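Local atomic coordinates of probable enoyl-CoA hydratase/isomerase (Pseudomonas aeruginosa, PDB entry 7BOR), a protein that binds coenzyme A and, as a member of the crotonase family, probably acts on enoyl-CoA thioesters as a hydratase or isomerase. Residues V48-I53 with P92-A97. Residues are numbered along the deposited sequence; the frame is centred on the assembly and turned at random.
Sequences VRVVLI and PKPVIA
Val51 N donates to Pro94 O over 2.9 Å, and Ile96 N donates to Val51 O at 2.8 Å. Ile53 N then bonds to Ile96 O at 2.7 Å. Val51 thus pairs with Val95, Leu52 with Ile96 and Ile53 with Ala97, all in parallel register. On the face of Val51, Val95 and Ile53, Ile53 CD1 meets Val95 CG1 at 4.0 Å. On the other face, with CG1 anti to the backbone N (chi1 -179°), Val50 turns that methyl to Ile96 CD1, while its CG2 lies 4.1 Å from Pro94 CB. The Pro94 ring meets Val50 at about a right angle, with CD 3.4 Å from Arg49 O. These neighbouring parallel strands belong to the central sheet of the crotonase fold, and helices 66-71 and 80-90 lie in the connection between them. Before the strands begin, Lys93 reaches back with an extended chain. Its NZ bonds to Val48 O at 3.0 Å, 20° from the carbonyl plane, and also to Ala42 O. The ammonium group thereby joins the loop leading into strand 50-54 to helix 29-44. Phe195 of helix 182-196 covers Val50 and Pro94. Val95 N donates to Asp115 OD2.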
ATOM      1  N   VAL A  48       0.373 -12.493  17.441  1.00 60.53           N
ATOM      2  CA  VAL A  48       0.292 -11.235  16.707  1.00 55.31           C
ATOM      3  C   VAL A  48      -1.175 -10.838  16.563  1.00 50.51           C
ATOM      4  O   VAL A  48      -2.002 -11.602  16.043  1.00 47.59           O
ATOM      5  CB  VAL A  48       0.992 -11.306  15.343  1.00 51.33           C
ATOM      6  CG1 VAL A  48       0.972  -9.928  14.701  1.00 52.83           C
ATOM      7  CG2 VAL A  48       2.429 -11.736  15.504  1.00 51.84           C
ATOM      8  N   ARG A  49      -1.469  -9.624  17.037  1.00 50.50           N
ATOM      9  CA  ARG A  49      -2.793  -9.018  17.042  1.00 52.03           C
ATOM     10  C   ARG A  49      -2.949  -7.930  15.988  1.00 43.77           C
ATOM     11  O   ARG A  49      -4.036  -7.782  15.429  1.00 47.31           O
ATOM     12  CB  ARG A  49      -3.077  -8.424  18.433  1.00 53.54           C
ATOM     13  CG  ARG A  49      -3.176  -9.494  19.529  1.00 53.76           C
ATOM     14  CD  ARG A  49      -4.512  -9.398  20.273  1.00 61.13           C
ATOM     15  NE  ARG A  49      -5.596  -8.956  19.388  1.00 59.25           N
ATOM     16  CZ  ARG A  49      -6.597  -8.161  19.768  1.00 56.51           C
ATOM     17  NH1 ARG A  49      -6.667  -7.744  21.029  1.00 57.62           N
ATOM     18  NH2 ARG A  49      -7.534  -7.785  18.889  1.00 52.32           N
ATOM     19  N   VAL A  50      -1.882  -7.205  15.680  1.00 41.65           N
ATOM     20  CA  VAL A  50      -1.943  -6.048  14.792  1.00 42.65           C
ATOM     21  C   VAL A  50      -0.631  -5.943  14.017  1.00 39.94           C
ATOM     22  O   VAL A  50       0.456  -6.154  14.571  1.00 41.75           O
ATOM     23  CB  VAL A  50      -2.214  -4.755  15.593  1.00 36.34           C
ATOM     24  CG1 VAL A  50      -2.302  -3.552  14.678  1.00 35.88           C
ATOM     25  CG2 VAL A  50      -3.498  -4.896  16.425  1.00 38.67           C
ATOM     26  N   VAL A  51      -0.735  -5.560  12.738  1.00 34.72           N
ATOM     27  CA  VAL A  51       0.432  -5.207  11.945  1.00 35.31           C
ATOM     28  C   VAL A  51       0.435  -3.713  11.671  1.00 34.05           C
ATOM     29  O   VAL A  51      -0.596  -3.132  11.311  1.00 32.93           O
ATOM     30  CB  VAL A  51       0.477  -6.011  10.629  1.00 37.08           C
ATOM     31  CG1 VAL A  51       1.533  -5.417   9.659  1.00 33.98           C
ATOM     32  CG2 VAL A  51       0.751  -7.493  10.921  1.00 40.57           C
ATOM     33  N   LEU A  52       1.618  -3.114  11.782  1.00 34.09           N
ATOM     34  CA  LEU A  52       1.869  -1.743  11.390  1.00 36.38           C
ATOM     35  C   LEU A  52       2.854  -1.694  10.221  1.00 39.43           C
ATOM     36  O   LEU A  52       3.911  -2.340  10.259  1.00 39.47           O
ATOM     37  CB  LEU A  52       2.402  -0.977  12.595  1.00 37.64           C
ATOM     38  CG  LEU A  52       2.404   0.527  12.513  1.00 39.57           C
ATOM     39  CD1 LEU A  52       2.167   1.042  13.932  1.00 42.41           C
ATOM     40  CD2 LEU A  52       3.717   0.943  11.963  1.00 40.89           C
ATOM     41  N   ILE A  53       2.539  -0.895   9.206  1.00 30.92           N
ATOM     42  CA  ILE A  53       3.444  -0.709   8.069  1.00 34.30           C
ATOM     43  C   ILE A  53       3.898   0.734   8.020  1.00 32.58           C
ATOM     44  O   ILE A  53       3.068   1.649   8.054  1.00 34.38           O
ATOM     45  CB  ILE A  53       2.776  -1.069   6.732  1.00 34.88           C
ATOM     46  CG1 ILE A  53       2.284  -2.492   6.729  1.00 33.11           C
ATOM     47  CG2 ILE A  53       3.768  -0.982   5.568  1.00 32.70           C
ATOM     48  CD1 ILE A  53       1.499  -2.866   5.487  1.00 40.59           C
ATOM     49  N   PRO A  92      -6.255 -11.154   7.616  1.00 42.35           N
ATOM     50  CA  PRO A  92      -7.500 -11.106   8.394  1.00 36.40           C
ATOM     51  C   PRO A  92      -7.444 -10.279   9.667  1.00 32.50           C
ATOM     52  O   PRO A  92      -8.508 -10.035  10.250  1.00 32.27           O
ATOM     53  CB  PRO A  92      -7.738 -12.589   8.732  1.00 38.46           C
ATOM     54  CG  PRO A  92      -6.338 -13.127   8.864  1.00 41.30           C
ATOM     55  CD  PRO A  92      -5.522 -12.423   7.814  1.00 41.15           C
ATOM     56  N   LYS A  93      -6.295  -9.869  10.133  1.00 30.61           N
ATOM     57  CA  LYS A  93      -6.192  -9.060  11.347  1.00 32.51           C
ATOM     58  C   LYS A  93      -5.953  -7.587  11.032  1.00 31.27           C
ATOM     59  O   LYS A  93      -5.708  -7.209   9.868  1.00 30.06           O
ATOM     60  CB  LYS A  93      -5.070  -9.586  12.246  1.00 34.59           C
ATOM     61  CG  LYS A  93      -5.194 -11.094  12.573  1.00 35.81           C
ATOM     62  CD  LYS A  93      -3.993 -11.596  13.376  1.00 43.98           C
ATOM     63  CE  LYS A  93      -3.938 -13.112  13.400  1.00 47.45           C
ATOM     64  NZ  LYS A  93      -2.594 -13.565  13.898  1.00 57.30           N
ATOM     65  N   PRO A  94      -6.029  -6.712  12.044  1.00 32.49           N
ATOM     66  CA  PRO A  94      -5.860  -5.275  11.805  1.00 24.96           C
ATOM     67  C   PRO A  94      -4.510  -4.918  11.193  1.00 30.76           C
ATOM     68  O   PRO A  94      -3.447  -5.302  11.693  1.00 32.17           O
ATOM     69  CB  PRO A  94      -6.043  -4.647  13.191  1.00 32.33           C
ATOM     70  CG  PRO A  94      -6.957  -5.529  13.894  1.00 32.55           C
ATOM     71  CD  PRO A  94      -6.622  -6.956  13.387  1.00 28.94           C
ATOM     72  N   VAL A  95      -4.558  -4.131  10.121  1.00 28.52           N
ATOM     73  CA  VAL A  95      -3.355  -3.593   9.509  1.00 27.61           C
ATOM     74  C   VAL A  95      -3.433  -2.065   9.544  1.00 27.38           C
ATOM     75  O   VAL A  95      -4.423  -1.499   9.075  1.00 27.60           O
ATOM     76  CB  VAL A  95      -3.199  -4.058   8.052  1.00 28.69           C
ATOM     77  CG1 VAL A  95      -1.857  -3.662   7.593  1.00 28.65           C
ATOM     78  CG2 VAL A  95      -3.414  -5.505   7.927  1.00 33.52           C
ATOM     79  N   ILE A  96      -2.367  -1.419  10.027  1.00 26.04           N
ATOM     80  CA  ILE A  96      -2.273   0.042  10.177  1.00 26.82           C
ATOM     81  C   ILE A  96      -1.077   0.564   9.395  1.00 31.05           C
ATOM     82  O   ILE A  96       0.042   0.076   9.566  1.00 30.57           O
ATOM     83  CB  ILE A  96      -2.163   0.440  11.657  1.00 25.69           C
ATOM     84  CG1 ILE A  96      -3.398  -0.061  12.391  1.00 28.78           C
ATOM     85  CG2 ILE A  96      -2.003   1.910  11.840  1.00 25.72           C
ATOM     86  CD1 ILE A  96      -3.381   0.224  13.887  1.00 29.36           C
ATOM     87  N   ALA A  97      -1.303   1.593   8.580  1.00 25.98           N
ATOM     88  CA  ALA A  97      -0.240   2.306   7.894  1.00 25.29           C
ATOM     89  C   ALA A  97       0.083   3.614   8.596  1.00 28.67           C
ATOM     90  O   ALA A  97      -0.805   4.303   9.088  1.00 25.01           O
ATOM     91  CB  ALA A  97      -0.614   2.635   6.446  1.00 27.07           C
TER